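Local coordinates for protein leucine aminopeptidase 2 (Saccharomyces cerevisiae, PDB 2XPZ) that cleaves the N-terminal residue preferentially from di- and tripeptides as a zinc aminopeptidase and, in vitro, weakly hydrolyses epoxides such as leukotriene A4, at residues K26-L31 against L54-E59; V30-L35 against K164-A169; K85-I90 against V102-S107; W237-D242 against T287-D292. One frame throughout, in Å; residues are numbered along the deposited sequence.

Contact 1 of 4, residues K26-L31 against L54-E59; sequences KDFAVL and LKKLHE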
loop_
_atom_site.group_PDB
_atom_site.type_symbol
_atom_site.label_atom_id
_atom_site.label_comp_id
_atom_site.label_asym_id
_atom_site.label_seq_id
_atom_site.Cartn_x
_atom_site.Cartn_y
_atom_site.Cartn_z
ATOM N N LYS A 26 10.358 22.228 -11.969
ATOM C CA LYS A 26 11.789 22.391 -12.165
ATOM C C LYS A 26 12.187 23.854 -12.099
ATOM O O LYS A 26 13.366 24.166 -11.947
ATOM C CB LYS A 26 12.234 21.787 -13.497
ATOM C CG LYS A 26 12.394 20.268 -13.481
ATOM C CD LYS A 26 13.475 19.810 -12.495
ATOM C CE LYS A 26 13.677 18.301 -12.551
ATOM N NZ LYS A 26 14.789 17.834 -11.677
ATOM N N ASP A 27 11.193 24.738 -12.210
ATOM C CA ASP A 27 11.404 26.192 -12.177
ATOM C C ASP A 27 11.222 26.803 -10.785
ATOM O O ASP A 27 11.688 27.906 -10.527
ATOM C CB ASP A 27 10.457 26.910 -13.146
ATOM C CG ASP A 27 10.758 26.604 -14.600
ATOM O OD1 ASP A 27 11.768 25.926 -14.873
ATOM O OD2 ASP A 27 9.981 27.047 -15.473
ATOM N N PHE A 28 10.534 26.098 -9.894
ATOM C CA PHE A 28 10.304 26.615 -8.550
ATOM C C PHE A 28 10.860 25.714 -7.447
ATOM O O PHE A 28 11.053 24.509 -7.634
ATOM C CB PHE A 28 8.810 26.871 -8.306
ATOM C CG PHE A 28 8.222 27.944 -9.176
ATOM C CD1 PHE A 28 8.169 29.251 -8.741
ATOM C CD2 PHE A 28 7.717 27.639 -10.425
ATOM C CE1 PHE A 28 7.630 30.239 -9.542
ATOM C CE2 PHE A 28 7.174 28.614 -11.227
ATOM C CZ PHE A 28 7.132 29.918 -10.789
ATOM N N ALA A 29 11.132 26.328 -6.300
ATOM C CA ALA A 29 11.452 25.605 -5.085
ATOM C C ALA A 29 10.292 25.840 -4.153
ATOM O O ALA A 29 9.850 26.967 -3.966
ATOM C CB ALA A 29 12.727 26.119 -4.469
ATOM N N VAL A 30 9.773 24.764 -3.593
ATOM C CA VAL A 30 8.678 24.890 -2.676
ATOM C C VAL A 30 9.295 24.860 -1.313
ATOM O O VAL A 30 9.822 23.836 -0.902
ATOM C CB VAL A 30 7.694 23.731 -2.814
ATOM C CG1 VAL A 30 6.596 23.884 -1.808
ATOM C CG2 VAL A 30 7.116 23.697 -4.207
ATOM N N LEU A 31 9.253 25.985 -0.614
ATOM C CA LEU A 31 9.937 26.066 0.665
ATOM C C LEU A 31 9.043 25.622 1.798
ATOM O O LEU A 31 9.523 25.184 2.838
ATOM C CB LEU A 31 10.483 27.470 0.917
ATOM C CG LEU A 31 11.638 27.845 -0.006
ATOM C CD1 LEU A 31 11.982 29.295 0.171
ATOM C CD2 LEU A 31 12.836 26.980 0.282
ATOM N N LEU A 54 7.338 29.913 -2.147
ATOM C CA LEU A 54 8.107 29.491 -3.315
ATOM C C LEU A 54 9.319 30.361 -3.560
ATOM O O LEU A 54 9.320 31.546 -3.238
ATOM C CB LEU A 54 7.232 29.532 -4.563
ATOM C CG LEU A 54 5.911 28.784 -4.440
ATOM C CD1 LEU A 54 5.186 28.799 -5.767
ATOM C CD2 LEU A 54 6.160 27.363 -3.968
ATOM N N LYS A 55 10.345 29.773 -4.154
ATOM C CA LYS A 55 11.495 30.543 -4.591
ATOM C C LYS A 55 11.750 30.291 -6.079
ATOM O O LYS A 55 11.856 29.149 -6.500
ATOM C CB LYS A 55 12.722 30.210 -3.737
ATOM C CG LYS A 55 14.006 30.920 -4.163
ATOM C CD LYS A 55 15.094 30.841 -3.086
ATOM C CE LYS A 55 15.014 29.538 -2.291
ATOM N NZ LYS A 55 16.264 29.233 -1.525
ATOM N N LYS A 56 11.823 31.359 -6.874
ATOM C CA LYS A 56 12.092 31.239 -8.311
ATOM C C LYS A 56 13.494 30.729 -8.563
ATOM O O LYS A 56 14.468 31.279 -8.041
ATOM C CB LYS A 56 11.938 32.578 -9.031
ATOM C CG LYS A 56 10.525 33.081 -9.151
ATOM C CD LYS A 56 10.507 34.407 -9.871
ATOM C CE LYS A 56 9.153 35.055 -9.751
ATOM N NZ LYS A 56 9.068 36.222 -10.665
ATOM N N LEU A 57 13.588 29.684 -9.381
ATOM C CA LEU A 57 14.871 29.100 -9.758
ATOM C C LEU A 57 15.272 29.540 -11.170
ATOM O O LEU A 57 14.454 29.555 -12.093
ATOM C CB LEU A 57 14.815 27.567 -9.664
ATOM C CG LEU A 57 14.430 26.925 -8.324
ATOM C CD1 LEU A 57 14.275 25.414 -8.459
ATOM C CD2 LEU A 57 15.434 27.265 -7.232
ATOM N N HIS A 58 16.532 29.917 -11.333
ATOM C CA HIS A 58 17.024 30.328 -12.635
ATOM C C HIS A 58 18.235 29.468 -12.964
ATOM O O HIS A 58 19.243 29.505 -12.261
ATOM C CB HIS A 58 17.404 31.820 -12.633
ATOM C CG HIS A 58 16.320 32.735 -12.138
ATOM N ND1 HIS A 58 15.199 33.039 -12.883
ATOM C CD2 HIS A 58 16.203 33.438 -10.985
ATOM C CE1 HIS A 58 14.431 33.872 -12.206
ATOM N NE2 HIS A 58 15.019 34.131 -11.050
ATOM N N GLU A 59 18.136 28.671 -14.017
ATOM C CA GLU A 59 19.265 27.836 -14.411
ATOM C C GLU A 59 19.326 27.703 -15.920
ATOM O O GLU A 59 18.290 27.652 -16.577
ATOM C CB GLU A 59 19.170 26.470 -13.761
#
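A29 and K55 face each other as an antiparallel hydrogen-bonded pair: A29 N donates to K55 O and K55 N returns a bond to A29 O, both 2.9 Å long. A third bond, L57 N to D27 O at 2.8 Å, carries the ladder past the end of the regular strand. The carbonyl of A29 takes a second, softer contact from L54 CA, 3.1 Å from A29 O.

The L57 side chain points toward the first strand. With CG anti to its own carbonyl carbon (chi1 -57°), its CD1 comes down on F28 O and its CD2 packs against A29 CB at 4.0 Å.

These are the two arms of the beta hairpin made by strands 28-40 and 45-56, in the N-terminal domain of this M1 peptidase. On the face opposite A29 and K55, V30 CG2 rests on L54 CD2 at 3.8 Å. F28 runs alongside K56, its CE1 4.1 Å from K56 CG, and L54 CD1 approaches the same ring obliquely.

Further out, F112 and L114 of strand 111-120 pack against L54, while F158 and V163 touch V30. The extended K56 chain ends in weak hydrogen bonds from NZ to the carbonyls of N105 and C108.

Contact 2 of 4, residues V30-L35 against K164-A169; sequences VLHTDL and KSTFTA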
loop_
_atom_site.group_PDB
_atom_site.type_symbol
_atom_site.label_atom_id
_atom_site.label_comp_id
_atom_site.label_asym_id
_atom_site.label_seq_id
_atom_site.Cartn_x
_atom_site.Cartn_y
_atom_site.Cartn_z
ATOM N N VAL A 30 9.773 24.764 -3.593
ATOM C CA VAL A 30 8.678 24.890 -2.676
ATOM C C VAL A 30 9.295 24.860 -1.313
ATOM O O VAL A 30 9.822 23.836 -0.902
ATOM C CB VAL A 30 7.694 23.731 -2.814
ATOM C CG1 VAL A 30 6.596 23.884 -1.808
ATOM C CG2 VAL A 30 7.116 23.697 -4.207
ATOM N N LEU A 31 9.253 25.985 -0.614
ATOM C CA LEU A 31 9.937 26.066 0.665
ATOM C C LEU A 31 9.043 25.622 1.798
ATOM O O LEU A 31 9.523 25.184 2.838
ATOM C CB LEU A 31 10.483 27.470 0.917
ATOM C CG LEU A 31 11.638 27.845 -0.006
ATOM C CD1 LEU A 31 11.982 29.295 0.171
ATOM C CD2 LEU A 31 12.836 26.980 0.282
ATOM N N HIS A 32 7.740 25.715 1.597
ATOM C CA HIS A 32 6.805 25.345 2.649
ATOM C C HIS A 32 5.398 25.459 2.141
ATOM O O HIS A 32 5.074 26.383 1.407
ATOM C CB HIS A 32 6.976 26.248 3.869
ATOM C CG HIS A 32 6.030 25.935 4.989
ATOM N ND1 HIS A 32 6.242 24.889 5.861
ATOM C CD2 HIS A 32 4.879 26.524 5.371
ATOM C CE1 HIS A 32 5.256 24.854 6.739
ATOM N NE2 HIS A 32 4.415 25.829 6.469
ATOM N N THR A 33 4.565 24.507 2.534
ATOM C CA THR A 33 3.184 24.475 2.085
ATOM C C THR A 33 2.278 24.519 3.307
ATOM O O THR A 33 2.620 23.981 4.363
ATOM C CB THR A 33 2.888 23.219 1.244
ATOM O OG1 THR A 33 3.950 22.996 0.309
ATOM C CG2 THR A 33 1.573 23.371 0.493
ATOM N N ASP A 34 1.138 25.187 3.166
ATOM C CA ASP A 34 0.180 25.327 4.260
ATOM C C ASP A 34 -1.235 25.090 3.740
ATOM O O ASP A 34 -1.642 25.677 2.742
ATOM C CB ASP A 34 0.287 26.714 4.911
ATOM C CG ASP A 34 -0.604 26.861 6.139
ATOM O OD1 ASP A 34 -0.265 26.292 7.193
ATOM O OD2 ASP A 34 -1.645 27.551 6.065
ATOM N N LEU A 35 -1.970 24.211 4.413
ATOM C CA LEU A 35 -3.337 23.886 4.027
ATOM C C LEU A 35 -4.334 24.407 5.076
ATOM O O LEU A 35 -4.251 24.043 6.246
ATOM C CB LEU A 35 -3.487 22.371 3.849
ATOM C CG LEU A 35 -2.709 21.677 2.724
ATOM C CD1 LEU A 35 -2.624 20.182 2.997
ATOM C CD2 LEU A 35 -3.325 21.948 1.352
ATOM N N LYS A 164 9.214 17.910 -2.622
ATOM C CA LYS A 164 8.866 17.635 -1.242
ATOM C C LYS A 164 8.909 18.935 -0.444
ATOM O O LYS A 164 9.828 19.725 -0.613
ATOM C CB LYS A 164 9.814 16.586 -0.664
ATOM C CG LYS A 164 9.655 15.211 -1.307
ATOM C CD LYS A 164 10.187 14.102 -0.418
ATOM C CE LYS A 164 11.656 13.861 -0.647
ATOM N NZ LYS A 164 12.098 12.640 0.064
ATOM N N SER A 165 7.900 19.176 0.392
ATOM C CA SER A 165 7.875 20.386 1.221
ATOM C C SER A 165 7.310 20.162 2.624
ATOM O O SER A 165 6.397 19.354 2.819
ATOM C CB SER A 165 7.128 21.524 0.513
ATOM O OG SER A 165 5.841 21.757 1.048
ATOM N N THR A 166 7.863 20.866 3.608
ATOM C CA THR A 166 7.313 20.762 4.941
ATOM C C THR A 166 5.857 21.184 4.841
ATOM O O THR A 166 5.434 21.739 3.834
ATOM C CB THR A 166 8.107 21.579 5.971
ATOM O OG1 THR A 166 8.055 22.969 5.645
ATOM C CG2 THR A 166 9.541 21.149 5.966
ATOM N N PHE A 167 5.078 20.888 5.863
ATOM C CA PHE A 167 3.655 21.188 5.809
ATOM C C PHE A 167 3.153 21.655 7.148
ATOM O O PHE A 167 3.693 21.338 8.190
ATOM C CB PHE A 167 2.845 19.949 5.440
ATOM C CG PHE A 167 2.522 19.838 3.996
ATOM C CD1 PHE A 167 3.388 19.196 3.142
ATOM C CD2 PHE A 167 1.338 20.326 3.498
ATOM C CE1 PHE A 167 3.084 19.064 1.821
ATOM C CE2 PHE A 167 1.034 20.195 2.172
ATOM C CZ PHE A 167 1.905 19.562 1.337
ATOM N N THR A 168 2.057 22.369 7.106
ATOM C CA THR A 168 1.429 22.827 8.312
ATOM C C THR A 168 -0.034 22.826 7.868
ATOM O O THR A 168 -0.325 23.137 6.725
ATOM C CB THR A 168 2.126 24.172 8.803
ATOM O OG1 THR A 168 1.653 24.564 10.093
ATOM C CG2 THR A 168 1.979 25.300 7.831
ATOM N N ALA A 169 -0.952 22.352 8.700
ATOM C CA ALA A 169 -2.321 22.186 8.217
ATOM C C ALA A 169 -3.356 22.488 9.283
ATOM O O ALA A 169 -3.288 21.951 10.389
ATOM C CB ALA A 169 -2.539 20.781 7.683
HETATM O O HOH W 1 10.712 22.384 2.446
#
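The F167 ring takes the side chain of T33 on one face: T33 CB stands 3.9 Å from the ring centroid and 19° off its normal, a CH-pi contact displaced toward the rim. T33 CG2 reaches ring atom CE2 as well, and L35 CD1 comes obliquely to the same CE2 at 3.7 Å. The other flat group, the H32 imidazole, is met at its edge. There ND1 and T166 OG1 lie 2.6 Å apart in a nearly straight hydrogen bond within the ring plane, and either atom could be the donor. H32 holds CG anti to its backbone N (chi1 179°), which swings the ring across the T166 side chain at about a right angle.

T33 also pairs with S165 through their hydroxyls, although the separation in the model is too short to be taken literally. V30 CG1 presses tightly on S165 CB, 3.4 Å away.

The two strands run parallel. T33 N bonds to T166 O at 3.2 Å, and L35 N to T168 O at 3.0 Å; the intervening bond from T168 N to T33 O is weak. Near the start of the pairing, a water donates to L31 O and is only weakly held by T166 N.

On its other side, strand 28-40 pairs with strand 45-56, where L31 and H32 both face Q53 in a classic beta bulge. V50 and F52 of that strand touch T33, and I202 of strand 201-202 packs against F167. Strand 165-172 thus lies parallel to strand 28-40, on the side away from 45-56, in the large mixed sheet of the N-terminal domain.

Contact 3 of 4, residues K85-I90 against V102-S107; sequences KADFQI and VINNAS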
loop_
_atom_site.group_PDB
_atom_site.type_symbol
_atom_site.label_atom_id
_atom_site.label_comp_id
_atom_site.label_asym_id
_atom_site.label_seq_id
_atom_site.Cartn_x
_atom_site.Cartn_y
_atom_site.Cartn_z
ATOM N N LYS A 85 -4.111 40.170 -5.435
ATOM C CA LYS A 85 -4.801 39.381 -6.444
ATOM C C LYS A 85 -3.849 39.111 -7.601
ATOM O O LYS A 85 -3.084 39.983 -7.998
ATOM C CB LYS A 85 -6.048 40.119 -6.933
ATOM C CG LYS A 85 -7.127 39.226 -7.499
ATOM C CD LYS A 85 -8.413 39.999 -7.732
ATOM C CE LYS A 85 -8.541 40.460 -9.178
ATOM N NZ LYS A 85 -8.977 39.373 -10.107
ATOM N N ALA A 86 -3.876 37.891 -8.120
ATOM C CA ALA A 86 -3.007 37.515 -9.226
ATOM C C ALA A 86 -3.845 36.857 -10.306
ATOM O O ALA A 86 -4.827 36.188 -10.012
ATOM C CB ALA A 86 -1.914 36.582 -8.754
ATOM N N ASP A 87 -3.462 37.053 -11.560
ATOM C CA ASP A 87 -4.293 36.648 -12.687
ATOM C C ASP A 87 -4.028 35.197 -13.067
ATOM O O ASP A 87 -2.890 34.825 -13.353
ATOM C CB ASP A 87 -4.029 37.575 -13.875
ATOM C CG ASP A 87 -3.754 39.019 -13.440
ATOM O OD1 ASP A 87 -4.609 39.621 -12.752
ATOM O OD2 ASP A 87 -2.674 39.548 -13.785
ATOM N N PHE A 88 -5.083 34.382 -13.064
ATOM C CA PHE A 88 -4.955 32.961 -13.383
ATOM C C PHE A 88 -6.021 32.447 -14.340
ATOM O O PHE A 88 -7.119 32.992 -14.429
ATOM C CB PHE A 88 -4.993 32.113 -12.109
ATOM C CG PHE A 88 -6.372 31.867 -11.592
ATOM C CD1 PHE A 88 -7.176 30.904 -12.174
ATOM C CD2 PHE A 88 -6.862 32.588 -10.521
ATOM C CE1 PHE A 88 -8.444 30.673 -11.710
ATOM C CE2 PHE A 88 -8.128 32.354 -10.043
ATOM C CZ PHE A 88 -8.920 31.396 -10.642
ATOM N N GLN A 89 -5.689 31.363 -15.029
ATOM C CA GLN A 89 -6.616 30.688 -15.922
ATOM C C GLN A 89 -6.374 29.182 -15.860
ATOM O O GLN A 89 -5.252 28.727 -15.654
ATOM C CB GLN A 89 -6.423 31.178 -17.357
ATOM C CG GLN A 89 -4.953 31.236 -17.791
ATOM C CD GLN A 89 -4.771 31.821 -19.188
ATOM O OE1 GLN A 89 -5.559 32.664 -19.620
ATOM N NE2 GLN A 89 -3.731 31.377 -19.900
ATOM N N ILE A 90 -7.431 28.409 -16.056
ATOM C CA ILE A 90 -7.327 26.966 -15.999
ATOM C C ILE A 90 -7.478 26.373 -17.390
ATOM O O ILE A 90 -8.497 26.575 -18.047
ATOM C CB ILE A 90 -8.423 26.382 -15.105
ATOM C CG1 ILE A 90 -8.511 27.167 -13.793
ATOM C CG2 ILE A 90 -8.179 24.911 -14.869
ATOM C CD1 ILE A 90 -7.600 26.675 -12.704
ATOM N N VAL A 102 -2.572 27.753 -14.583
ATOM C CA VAL A 102 -1.560 28.744 -14.948
ATOM C C VAL A 102 -1.789 30.056 -14.211
ATOM O O VAL A 102 -2.862 30.647 -14.279
ATOM C CB VAL A 102 -1.512 29.000 -16.467
ATOM C CG1 VAL A 102 -0.311 29.865 -16.819
ATOM C CG2 VAL A 102 -1.443 27.702 -17.215
ATOM N N ILE A 103 -0.758 30.502 -13.509
ATOM C CA ILE A 103 -0.846 31.666 -12.647
ATOM C C ILE A 103 0.204 32.691 -13.049
ATOM O O ILE A 103 1.380 32.348 -13.154
ATOM C CB ILE A 103 -0.600 31.275 -11.168
ATOM C CG1 ILE A 103 -1.508 30.112 -10.747
ATOM C CG2 ILE A 103 -0.801 32.476 -10.267
ATOM C CD1 ILE A 103 -1.320 29.659 -9.299
ATOM N N ASN A 104 -0.217 33.944 -13.255
ATOM C CA ASN A 104 0.714 35.036 -13.585
ATOM C C ASN A 104 1.603 35.510 -12.439
ATOM O O ASN A 104 1.163 36.181 -11.511
ATOM C CB ASN A 104 0.005 36.236 -14.200
ATOM C CG ASN A 104 0.983 37.293 -14.668
ATOM O OD1 ASN A 104 1.838 37.026 -15.513
ATOM N ND2 ASN A 104 0.876 38.493 -14.113
ATOM N N ASN A 105 2.879 35.181 -12.571
ATOM C CA ASN A 105 3.870 35.299 -11.526
ATOM C C ASN A 105 4.784 36.462 -11.839
ATOM O O ASN A 105 5.642 36.827 -11.044
ATOM C CB ASN A 105 4.683 34.003 -11.515
ATOM C CG ASN A 105 5.761 33.994 -10.471
ATOM O OD1 ASN A 105 6.835 33.428 -10.672
ATOM N ND2 ASN A 105 5.483 34.620 -9.344
ATOM N N ALA A 106 4.595 37.037 -13.020
ATOM C CA ALA A 106 5.493 38.067 -13.526
ATOM C C ALA A 106 5.764 39.143 -12.488
ATOM O O ALA A 106 6.890 39.618 -12.357
ATOM C CB ALA A 106 4.926 38.690 -14.788
ATOM N N SER A 107 4.733 39.494 -11.731
ATOM C CA SER A 107 4.743 40.683 -10.883
ATOM C C SER A 107 5.699 40.653 -9.681
ATOM O O SER A 107 6.251 41.677 -9.288
ATOM C CB SER A 107 3.325 40.932 -10.381
ATOM O OG SER A 107 2.759 39.724 -9.890
#
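The carbonyl oxygen of D87 receives N104 N at 2.8 Å, with the donor nearly along the C=O axis and an N-H...O angle of 166°. N104 CB lies 3.3 Å from D87 O. The two polar ends then run side by side in the same direction, their carboxylate and amide planes only 14° apart. Even so, D87 OD2 and N104 ND2 remain 3.7 Å from one another, which leaves them as neighbours and not a hydrogen-bonded pair.

Two further backbone bonds follow. Q89 N donates to V102 O and V102 N to Q89 O, each 3.0 Å long, closing the ring of an antiparallel hydrogen-bonded pair. Between that pair and the D87-N104 bond, F88 and I103 form a non-hydrogen-bonded pair.

The two strands, 84-90 and 99-103, are the arms of a beta hairpin toward one end of the ten-stranded sheet, with strand 67-71 beyond strand 99-103 as the outermost member.

F88 touches its partner through CB, which lies 4.2 Å from I103 CG1. Its ring leads away from the opposite segment, because CG sits between the backbone N and the carbonyl carbon (chi1 81°), and it meets L101 and V79 instead. On the other face, Q89 CG and V102 CB approach to 4.3 Å, the glutamine chain continuing extended at an exposed position. I103 is buried among L67 and L69 of strand 67-71, V79 of strand 74-81, and L114 and I116 of strand 111-120. N105 packs against L67 and F112.

Contact 4 of 4, residues W237-D242 against T287-D292; sequences WEFEND and TLIAHD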
loop_
_atom_site.group_PDB
_atom_site.type_symbol
_atom_site.label_atom_id
_atom_site.label_comp_id
_atom_site.label_asym_id
_atom_site.label_seq_id
_atom_site.Cartn_x
_atom_site.Cartn_y
_atom_site.Cartn_z
ATOM N N TRP A 237 -4.986 -3.344 21.586
ATOM C CA TRP A 237 -4.401 -4.609 22.000
ATOM C C TRP A 237 -3.608 -5.218 20.830
ATOM O O TRP A 237 -2.546 -5.810 21.008
ATOM C CB TRP A 237 -5.483 -5.561 22.542
ATOM C CG TRP A 237 -4.913 -6.824 23.122
ATOM C CD1 TRP A 237 -4.491 -7.024 24.405
ATOM C CD2 TRP A 237 -4.685 -8.059 22.430
ATOM N NE1 TRP A 237 -4.009 -8.304 24.553
ATOM C CE2 TRP A 237 -4.121 -8.961 23.354
ATOM C CE3 TRP A 237 -4.897 -8.487 21.115
ATOM C CZ2 TRP A 237 -3.773 -10.269 23.010
ATOM C CZ3 TRP A 237 -4.548 -9.779 20.775
ATOM C CH2 TRP A 237 -3.993 -10.658 21.718
ATOM N N GLU A 238 -4.116 -5.034 19.624
ATOM C CA GLU A 238 -3.505 -5.632 18.459
ATOM C C GLU A 238 -2.100 -5.084 18.242
ATOM O O GLU A 238 -1.146 -5.824 18.051
ATOM C CB GLU A 238 -4.371 -5.347 17.239
ATOM C CG GLU A 238 -4.268 -6.409 16.185
ATOM C CD GLU A 238 -4.829 -7.737 16.647
ATOM O OE1 GLU A 238 -5.747 -7.743 17.495
ATOM O OE2 GLU A 238 -4.350 -8.774 16.154
ATOM N N PHE A 239 -1.983 -3.770 18.287
ATOM C CA PHE A 239 -0.754 -3.096 17.926
ATOM C C PHE A 239 0.204 -2.923 19.090
ATOM O O PHE A 239 1.404 -2.842 18.890
ATOM C CB PHE A 239 -1.090 -1.729 17.357
ATOM C CG PHE A 239 -1.966 -1.776 16.148
ATOM C CD1 PHE A 239 -1.647 -2.593 15.087
ATOM C CD2 PHE A 239 -3.087 -0.978 16.054
ATOM C CE1 PHE A 239 -2.439 -2.628 13.958
ATOM C CE2 PHE A 239 -3.877 -1.016 14.926
ATOM C CZ PHE A 239 -3.550 -1.848 13.884
ATOM N N GLU A 240 -0.325 -2.877 20.308
ATOM C CA GLU A 240 0.435 -2.378 21.457
ATOM C C GLU A 240 1.613 -3.230 21.906
ATOM O O GLU A 240 2.473 -2.757 22.644
ATOM C CB GLU A 240 -0.487 -2.078 22.658
ATOM C CG GLU A 240 -1.050 -3.310 23.374
ATOM C CD GLU A 240 -1.874 -2.976 24.620
ATOM O OE1 GLU A 240 -2.501 -1.901 24.662
ATOM O OE2 GLU A 240 -1.906 -3.798 25.559
ATOM N N ASN A 241 1.663 -4.479 21.479
ATOM C CA ASN A 241 2.732 -5.362 21.925
ATOM C C ASN A 241 3.957 -5.309 21.013
ATOM O O ASN A 241 5.083 -5.507 21.466
ATOM C CB ASN A 241 2.219 -6.800 22.031
ATOM C CG ASN A 241 3.207 -7.732 22.726
ATOM O OD1 ASN A 241 3.510 -7.569 23.912
ATOM N ND2 ASN A 241 3.695 -8.728 21.990
ATOM N N ASP A 242 3.729 -5.021 19.734
ATOM C CA ASP A 242 4.754 -5.174 18.707
ATOM C C ASP A 242 5.200 -3.869 18.052
ATOM O O ASP A 242 6.307 -3.784 17.525
ATOM C CB ASP A 242 4.259 -6.131 17.616
ATOM C CG ASP A 242 4.323 -7.588 18.033
ATOM O OD1 ASP A 242 5.439 -8.120 18.202
ATOM O OD2 ASP A 242 3.255 -8.210 18.167
ATOM N N THR A 287 -9.016 -5.354 8.863
ATOM C CA THR A 287 -8.743 -6.783 8.729
ATOM C C THR A 287 -7.358 -7.081 9.278
ATOM O O THR A 287 -6.874 -8.215 9.217
ATOM C CB THR A 287 -8.853 -7.291 7.270
ATOM O OG1 THR A 287 -7.740 -6.828 6.494
ATOM C CG2 THR A 287 -10.163 -6.843 6.631
ATOM N N LEU A 288 -6.757 -6.105 9.849
ATOM C CA LEU A 288 -5.501 -6.293 10.562
ATOM C C LEU A 288 -5.802 -6.718 11.967
ATOM O O LEU A 288 -4.984 -7.328 12.646
ATOM C CB LEU A 288 -4.661 -5.013 10.575
ATOM C CG LEU A 288 -3.957 -4.488 9.318
ATOM C CD1 LEU A 288 -2.730 -3.673 9.726
ATOM C CD2 LEU A 288 -3.565 -5.619 8.360
ATOM N N ILE A 289 -6.995 -6.374 12.415
ATOM C CA ILE A 289 -7.415 -6.740 13.761
ATOM C C ILE A 289 -7.882 -8.198 13.825
ATOM O O ILE A 289 -9.004 -8.504 13.442
ATOM C CB ILE A 289 -8.593 -5.876 14.245
ATOM C CG1 ILE A 289 -8.235 -4.401 14.086
ATOM C CG2 ILE A 289 -8.849 -6.212 15.707
ATOM C CD1 ILE A 289 -6.852 -4.026 14.617
ATOM N N ALA A 290 -7.020 -9.108 14.274
ATOM C CA ALA A 290 -7.335 -10.562 14.315
ATOM C C ALA A 290 -7.658 -11.026 15.729
ATOM O O ALA A 290 -8.293 -12.061 15.930
ATOM C CB ALA A 290 -6.193 -11.368 13.788
ATOM N N HIS A 291 -7.233 -10.330 16.674
ATOM C CA HIS A 291 -7.491 -10.640 18.079
ATOM C C HIS A 291 -6.476 -11.653 18.623
ATOM O O HIS A 291 -6.602 -12.135 19.748
ATOM C CB HIS A 291 -8.954 -11.072 18.303
ATOM C CG HIS A 291 -9.947 -9.976 18.027
ATOM N ND1 HIS A 291 -10.795 -9.991 16.941
ATOM C CD2 HIS A 291 -10.193 -8.819 18.683
ATOM C CE1 HIS A 291 -11.532 -8.893 16.946
ATOM N NE2 HIS A 291 -11.186 -8.164 17.989
ATOM N N ASP A 292 -5.456 -11.946 17.817
ATOM C CA ASP A 292 -4.356 -12.802 18.244
ATOM C C ASP A 292 -2.995 -12.273 17.799
ATOM O O ASP A 292 -1.968 -12.866 18.109
ATOM C CB ASP A 292 -4.572 -14.259 17.794
ATOM C CG ASP A 292 -4.562 -14.425 16.288
ATOM O OD1 ASP A 292 -4.163 -13.474 15.594
ATOM O OD2 ASP A 292 -4.946 -15.516 15.800
HETATM O O HOH W 2 -3.450 -8.856 13.842
#
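The E238 carboxylate grips the backbone of the facing loop through hydrogen bonds. H291 N donates to E238 OE1 at 3.1 Å, meeting that oxygen on the syn side and 29° out of the carboxylate plane. Weaker bonds reach E238 OE2 from H291 N and A290 N, both 3.3 Å long. A water also donates to E238 OE2 and to L288 O. Outside the pair, R293 N also bonds weakly to E238 OE2. A bend at chi2 (66°) turns the carboxylate onto these amides.

Apolar contacts flank it. The I289 side chain crosses that of E238 obliquely, its CD1 3.8 Å from E238 CB, and the same methyl meets F239 CZ at 4.0 Å. F239 CE1 approaches L288 CD1 more distantly, with that methyl at the ring edge.

Among aromatic contacts, W237 CZ3 lies 3.3 Å from H291 O, and R293 makes a cation-pi contact with the indole.

The loop leads from strand 282-284 to helix 299-304, which carries H301 and E302 of the HExxH zinc motif. Here W237-F239 of helix 232-240 are joined to that approach, with the L288 side chain about 6 Å from that of E302, the proton acceptor of the M1 catalytic domain.

How the contacts relate
Contacts 1, 2 and 3 belong to one large mixed sheet in the N-terminal domain. Contacts 1 and 2 share V30 and L31 and use the two sides of strand 28-40, with centres about 14 Å apart; contact 3 joins two strands nearer the sheet's far end, about 16 Å from contact 1 between centres. N105 links those two, packing on F28 and K56. Along the chain the hairpins of contacts 1 and 3 close locally, whereas contact 2 brings back residues 164-169 after 128 intervening residues that include contact 3. Contact 4 comes last, in the catalytic domain, about 34 Å from contact 2 and 51 Å from contact 3 between centres, and comes closest to the catalytic residues, with L288 near E302.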